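Local coordinates for protein alpha-1,2-mannosidase (Bacteroides thetaiotaomicron, PDB 2WW2) that hydrolyses alpha-mannosidic linkages as a calcium-dependent, inverting mannosidase of glycoside hydrolase family 92, at residues A[34-39]-A[293-298]; A[299-304]-A[325-330]. All coordinates share one frame; numbering follows the deposited sequence.

Interaction 1 of 2, residues A[34-39]-A[293-298]; sequences VPWGMN and RTLLFP
The indole of Trp-36 has a carbonyl over one face, where Leu-295 O sits 3.4 Å above the ring plane, displaced toward the rim, and a second at its edge, where Pro-298 O lies in plane 3.1 Å from CD1. Tyr-270 and Phe-342 add edge-to-face ring contacts, so a large aromatic group suits this buried place. The Trp-36 CG stands beside its own N and anti to the carbonyl carbon (chi1 -50°), which swings the indole across Leu-295; there CZ2 meets the CD2 methyl at 3.8 Å. Trp-36 N donates to Leu-295 O over 2.9 Å, arriving in the carbonyl plane, though the bond is bent to 142° at the hydrogen. One oxygen thus lies over the ring and accepts from the same residue's backbone N. Next to it, Trp-36 CA points its hydrogen at Leu-296 O from 3.4 Å. Pro-298 O has no conventional donor either, and the in-plane C-H of Trp-36 CD1 is probably the nearest thing to one that it receives across the contact. Pro-35, whose rigid ring suits the second position of a turn, lays CB against Leu-295 CB. The arrangement is a type II beta turn, Val-34 to Gly-37, docked on the chain just after helix 281-294 and before a cis-proline, and it joins the N-terminal and catalytic regions of the family 92 fold.

Interaction 2 of 2, residues A[299-304]-A[325-330]; sequences REFYEF and MYTDNG
Arg-299 reaches Asp-328 by two turns of its chain: CG lies between the backbone N and the carbonyl carbon (chi1 73°), and a bend at chi3 (67°) turns NE toward the carboxylate of Asp-328. The setting is an antiparallel pair at the heart of a small sheet, with Arg-299 and Thr-327 exchanging both backbone bonds as a hydrogen-bonded pair and Glu-300 facing Tyr-326 as a non-hydrogen-bonded one. Past Thr-327 the strand forms a G1 bulge, Asp-328 and Asn-329 both facing Ala-371, and the Asp-328 side chain points toward the strand 299-304. The salt bridge from NE to Asp-328 OD2 is 2.6 Å long; the oxygen lies in the guanidinium plane and is approached on its anti side, while the two flat groups stand steeply to each other. Tyr-77 OH is a second partner of OD2, and Ser-372 OG bonds to OD1, so a methionine in place of Arg-299 would probably leave a buried carboxylate without its countercharge, held by neutral hydroxyls such as these. On the same face, the Thr-327 methyl CG2 packs 3.5 Å from Phe-301 CD1, while its OG1 bonds to Pro-373 O. The pairing continues where Phe-301 N donates to Met-325 O (2.8 Å). Tyr-326 suits its place because its ring offers a flat face for packing and its hydroxyl a polar end: Glu-300 CA sits over one ring face, 4.1 Å from the centroid, and the Tyr-302 edge is turned toward the ring in an offset edge-to-face pair, planes 63° apart. Tyr-326 OH bonds to Arg-352 NE and also, at 2.6 Å, to the oxygen of a water in the ring plane, which donates to Glu-300 OE2.

Both contacts are buried, and they lie in series along the chain: the segment 293-298 ends where the strand 299-304 begins. Interaction 1 joins a turn of the N-terminal region to the chain that follows a helix of the catalytic region, largely through one indole and backbone oxygens; interaction 2 stays inside the catalytic region and relies on strand pairing, an ion pair and an edge-to-face pair of tyrosines. They also touch directly. Trp-36 O probably accepts a hydrogen bond from Glu-300 N (2.8 Å), and Arg-299 NH1 makes weak bonds to Gly-37 O and Met-38 O, so the arginine of interaction 2 also reaches the turn segment of interaction 1.

Interaction 1 of 2, residues A[34-39]-A[293-298]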
loop_
_atom_site.group_PDB
_atom_site.type_symbol
_atom_site.label_atom_id
_atom_site.label_comp_id
_atom_site.label_asym_id
_atom_site.label_seq_id
_atom_site.Cartn_x
_atom_site.Cartn_y
_atom_site.Cartn_z
ATOM N N VAL A 34 16.091 9.294 -39.269
ATOM C CA VAL A 34 15.501 10.600 -39.572
ATOM C C VAL A 34 14.014 10.433 -39.277
ATOM O O VAL A 34 13.536 9.310 -39.157
ATOM C CB VAL A 34 15.748 11.081 -41.030
ATOM C CG1 VAL A 34 17.230 11.371 -41.262
ATOM C CG2 VAL A 34 15.237 10.047 -42.066
ATOM N N PRO A 35 13.277 11.545 -39.152
ATOM C CA PRO A 35 11.881 11.408 -38.738
ATOM C C PRO A 35 11.072 10.480 -39.648
ATOM O O PRO A 35 11.170 10.567 -40.882
ATOM C CB PRO A 35 11.359 12.853 -38.814
ATOM C CG PRO A 35 12.616 13.688 -38.518
ATOM C CD PRO A 35 13.695 12.958 -39.255
ATOM N N TRP A 36 10.274 9.619 -39.025
ATOM C CA TRP A 36 9.449 8.600 -39.724
ATOM C C TRP A 36 10.229 7.700 -40.695
ATOM O O TRP A 36 9.653 7.145 -41.627
ATOM C CB TRP A 36 8.261 9.247 -40.455
ATOM C CG TRP A 36 7.487 10.179 -39.562
ATOM C CD1 TRP A 36 6.574 9.836 -38.590
ATOM C CD2 TRP A 36 7.601 11.601 -39.526
ATOM N NE1 TRP A 36 6.098 10.975 -37.970
ATOM C CE2 TRP A 36 6.724 12.069 -38.518
ATOM C CE3 TRP A 36 8.353 12.528 -40.257
ATOM C CZ2 TRP A 36 6.574 13.425 -38.227
ATOM C CZ3 TRP A 36 8.209 13.887 -39.961
ATOM C CH2 TRP A 36 7.329 14.317 -38.949
ATOM N N GLY A 37 11.530 7.565 -40.496
ATOM C CA GLY A 37 12.332 6.820 -41.456
ATOM C C GLY A 37 11.938 5.350 -41.568
ATOM O O GLY A 37 11.618 4.707 -40.576
ATOM N N MET A 38 11.993 4.825 -42.791
ATOM C CA MET A 38 11.619 3.434 -43.036
ATOM C C MET A 38 12.511 2.466 -42.276
ATOM O O MET A 38 12.025 1.479 -41.764
ATOM C CB MET A 38 11.682 3.107 -44.535
ATOM C CG MET A 38 11.201 1.669 -44.855
ATOM S SD MET A 38 11.229 1.342 -46.638
ATOM C CE MET A 38 12.898 0.763 -46.839
ATOM N N ASN A 39 13.811 2.757 -42.178
ATOM C CA ASN A 39 14.710 1.881 -41.433
ATOM C C ASN A 39 15.337 2.678 -40.296
ATOM O O ASN A 39 15.784 3.816 -40.521
ATOM C CB ASN A 39 15.831 1.320 -42.334
ATOM C CG ASN A 39 15.306 0.503 -43.520
ATOM O OD1 ASN A 39 15.796 0.634 -44.669
ATOM N ND2 ASN A 39 14.347 -0.357 -43.255
ATOM N N ARG A 293 11.101 11.561 -29.859
ATOM C CA ARG A 293 10.475 10.254 -29.702
ATOM C C ARG A 293 9.156 10.248 -30.460
ATOM O O ARG A 293 8.763 9.250 -31.060
ATOM C CB ARG A 293 10.273 9.930 -28.205
ATOM C CG ARG A 293 9.918 8.478 -27.898
ATOM C CD ARG A 293 9.782 8.195 -26.383
ATOM N NE ARG A 293 9.372 6.812 -26.127
ATOM C CZ ARG A 293 10.056 5.944 -25.379
ATOM N NH1 ARG A 293 9.596 4.712 -25.209
ATOM N NH2 ARG A 293 11.191 6.310 -24.782
ATOM N N THR A 294 8.475 11.389 -30.462
ATOM C CA THR A 294 7.171 11.471 -31.091
ATOM C C THR A 294 7.238 11.459 -32.628
ATOM O O THR A 294 6.281 11.049 -33.296
ATOM C CB THR A 294 6.436 12.746 -30.623
ATOM O OG1 THR A 294 6.296 12.717 -29.191
ATOM C CG2 THR A 294 5.090 12.849 -31.279
ATOM N N LEU A 295 8.356 11.897 -33.202
ATOM C CA LEU A 295 8.483 11.941 -34.663
ATOM C C LEU A 295 9.043 10.655 -35.317
ATOM O O LEU A 295 9.346 10.648 -36.510
ATOM C CB LEU A 295 9.374 13.113 -35.085
ATOM C CG LEU A 295 8.972 14.509 -34.577
ATOM C CD1 LEU A 295 9.796 15.559 -35.308
ATOM C CD2 LEU A 295 7.464 14.764 -34.766
ATOM N N LEU A 296 9.224 9.608 -34.531
ATOM C CA LEU A 296 9.747 8.343 -35.055
ATOM C C LEU A 296 8.687 7.462 -35.718
ATOM O O LEU A 296 8.932 6.904 -36.794
ATOM C CB LEU A 296 10.452 7.559 -33.946
ATOM C CG LEU A 296 11.742 8.189 -33.394
ATOM C CD1 LEU A 296 12.241 7.389 -32.177
ATOM C CD2 LEU A 296 12.831 8.325 -34.471
ATOM N N PHE A 297 7.522 7.316 -35.080
ATOM C CA PHE A 297 6.480 6.366 -35.544
ATOM C C PHE A 297 5.183 7.119 -35.832
ATOM O O PHE A 297 4.960 8.189 -35.279
ATOM C CB PHE A 297 6.164 5.321 -34.456
ATOM C CG PHE A 297 7.348 4.497 -34.012
ATOM C CD1 PHE A 297 7.605 3.263 -34.608
ATOM C CD2 PHE A 297 8.167 4.931 -32.983
ATOM C CE1 PHE A 297 8.675 2.473 -34.193
ATOM C CE2 PHE A 297 9.259 4.154 -32.552
ATOM C CZ PHE A 297 9.513 2.926 -33.162
ATOM N N PRO A 298 4.324 6.580 -36.713
ATOM C CA PRO A 298 4.598 5.373 -37.491
ATOM C C PRO A 298 5.658 5.656 -38.546
ATOM O O PRO A 298 5.835 6.810 -38.976
ATOM C CB PRO A 298 3.243 5.073 -38.156
ATOM C CG PRO A 298 2.631 6.464 -38.361
ATOM C CD PRO A 298 3.022 7.190 -37.057
#

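Interaction 2 of 2, residues A[299-304]-A[325-330]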
loop_
_atom_site.group_PDB
_atom_site.type_symbol
_atom_site.label_atom_id
_atom_site.label_comp_id
_atom_site.label_asym_id
_atom_site.label_seq_id
_atom_site.Cartn_x
_atom_site.Cartn_y
_atom_site.Cartn_z
ATOM N N ARG A 299 6.350 4.617 -38.996
ATOM C CA ARG A 299 7.373 4.808 -40.022
ATOM C C ARG A 299 6.770 4.825 -41.423
ATOM O O ARG A 299 5.760 4.140 -41.711
ATOM C CB ARG A 299 8.450 3.716 -39.946
ATOM C CG ARG A 299 7.965 2.332 -40.457
ATOM C CD ARG A 299 9.104 1.289 -40.361
ATOM N NE ARG A 299 9.423 1.032 -38.955
ATOM C CZ ARG A 299 10.401 1.627 -38.278
ATOM N NH1 ARG A 299 11.225 2.497 -38.870
ATOM N NH2 ARG A 299 10.574 1.332 -37.000
ATOM N N GLU A 300 7.380 5.628 -42.294
ATOM C CA GLU A 300 7.111 5.554 -43.736
ATOM C C GLU A 300 7.491 4.139 -44.175
ATOM O O GLU A 300 8.517 3.616 -43.751
ATOM C CB GLU A 300 7.960 6.588 -44.489
ATOM C CG GLU A 300 7.680 8.030 -44.037
ATOM C CD GLU A 300 8.752 9.038 -44.449
ATOM O OE1 GLU A 300 9.772 8.645 -45.065
ATOM O OE2 GLU A 300 8.572 10.230 -44.120
ATOM N N PHE A 301 6.652 3.513 -44.998
ATOM C CA PHE A 301 6.935 2.171 -45.498
ATOM C C PHE A 301 6.974 2.173 -47.037
ATOM O O PHE A 301 6.884 1.123 -47.695
ATOM C CB PHE A 301 5.869 1.204 -44.977
ATOM C CG PHE A 301 6.342 -0.216 -44.871
ATOM C CD1 PHE A 301 7.264 -0.580 -43.900
ATOM C CD2 PHE A 301 5.847 -1.196 -45.729
ATOM C CE1 PHE A 301 7.705 -1.911 -43.799
ATOM C CE2 PHE A 301 6.271 -2.523 -45.614
ATOM C CZ PHE A 301 7.217 -2.868 -44.645
ATOM N N TYR A 302 7.102 3.369 -47.605
ATOM C CA TYR A 302 7.197 3.526 -49.046
ATOM C C TYR A 302 8.614 3.924 -49.447
ATOM O O TYR A 302 9.456 4.319 -48.596
ATOM C CB TYR A 302 6.186 4.562 -49.562
ATOM C CG TYR A 302 6.274 5.927 -48.900
ATOM C CD1 TYR A 302 7.060 6.943 -49.442
ATOM C CD2 TYR A 302 5.569 6.194 -47.736
ATOM C CE1 TYR A 302 7.143 8.189 -48.833
ATOM C CE2 TYR A 302 5.642 7.438 -47.120
ATOM C CZ TYR A 302 6.422 8.424 -47.675
ATOM O OH TYR A 302 6.475 9.645 -47.060
ATOM N N GLU A 303 8.855 3.835 -50.743
ATOM C CA GLU A 303 10.167 4.003 -51.322
ATOM C C GLU A 303 9.969 4.753 -52.638
ATOM O O GLU A 303 8.844 4.872 -53.132
ATOM C CB GLU A 303 10.799 2.611 -51.545
ATOM C CG GLU A 303 10.643 1.704 -50.299
ATOM C CD GLU A 303 11.395 0.377 -50.387
ATOM O OE1 GLU A 303 12.510 0.344 -50.935
ATOM O OE2 GLU A 303 10.872 -0.628 -49.867
ATOM N N PHE A 304 11.044 5.282 -53.198
ATOM C CA PHE A 304 10.919 5.991 -54.460
ATOM C C PHE A 304 11.601 5.211 -55.557
ATOM O O PHE A 304 12.804 4.970 -55.499
ATOM C CB PHE A 304 11.478 7.404 -54.345
ATOM C CG PHE A 304 10.701 8.270 -53.396
ATOM C CD1 PHE A 304 9.520 8.874 -53.809
ATOM C CD2 PHE A 304 11.142 8.473 -52.098
ATOM C CE1 PHE A 304 8.795 9.672 -52.943
ATOM C CE2 PHE A 304 10.421 9.261 -51.217
ATOM C CZ PHE A 304 9.233 9.864 -51.651
ATOM N N MET A 325 2.363 4.067 -47.766
ATOM C CA MET A 325 2.016 3.133 -46.726
ATOM C C MET A 325 2.852 3.528 -45.514
ATOM O O MET A 325 3.984 4.013 -45.671
ATOM C CB MET A 325 2.320 1.691 -47.171
ATOM C CG MET A 325 1.976 0.626 -46.114
ATOM S SD MET A 325 0.293 0.681 -45.475
ATOM C CE MET A 325 -0.683 0.404 -46.983
ATOM N N TYR A 326 2.278 3.370 -44.323
ATOM C CA TYR A 326 3.009 3.538 -43.051
ATOM C C TYR A 326 2.770 2.301 -42.229
ATOM O O TYR A 326 1.797 1.580 -42.451
ATOM C CB TYR A 326 2.456 4.728 -42.231
ATOM C CG TYR A 326 2.948 6.068 -42.702
ATOM C CD1 TYR A 326 3.895 6.783 -41.953
ATOM C CD2 TYR A 326 2.497 6.614 -43.908
ATOM C CE1 TYR A 326 4.365 8.016 -42.405
ATOM C CE2 TYR A 326 2.962 7.846 -44.362
ATOM C CZ TYR A 326 3.885 8.546 -43.595
ATOM O OH TYR A 326 4.349 9.762 -44.059
ATOM N N THR A 327 3.587 2.098 -41.207
ATOM C CA THR A 327 3.305 1.008 -40.296
ATOM C C THR A 327 4.016 1.200 -38.961
ATOM O O THR A 327 4.583 2.261 -38.714
ATOM C CB THR A 327 3.694 -0.346 -40.911
ATOM O OG1 THR A 327 3.199 -1.379 -40.055
ATOM C CG2 THR A 327 5.230 -0.465 -41.030
ATOM N N ASP A 328 3.961 0.170 -38.115
ATOM C CA ASP A 328 4.532 0.199 -36.777
ATOM C C ASP A 328 3.862 1.212 -35.876
ATOM O O ASP A 328 4.444 2.234 -35.504
ATOM C CB ASP A 328 6.041 0.388 -36.850
ATOM C CG ASP A 328 6.715 -0.847 -37.408
ATOM O OD1 ASP A 328 6.329 -1.956 -36.964
ATOM O OD2 ASP A 328 7.577 -0.711 -38.296
ATOM N N ASN A 329 2.610 0.922 -35.533
ATOM C CA ASN A 329 1.842 1.833 -34.717
ATOM C C ASN A 329 0.727 1.072 -34.055
ATOM O O ASN A 329 0.091 0.270 -34.719
ATOM C CB ASN A 329 1.187 2.901 -35.619
ATOM C CG ASN A 329 1.371 4.263 -35.068
ATOM O OD1 ASN A 329 0.440 5.073 -35.021
ATOM N ND2 ASN A 329 2.605 4.542 -34.631
ATOM N N GLY A 330 0.503 1.335 -32.767
ATOM C CA GLY A 330 -0.734 0.941 -32.095
ATOM C C GLY A 330 -1.628 2.161 -31.904
ATOM O O GLY A 330 -1.408 2.978 -31.003
HETATM O O HOH W 1 6.382 10.938 -42.955
#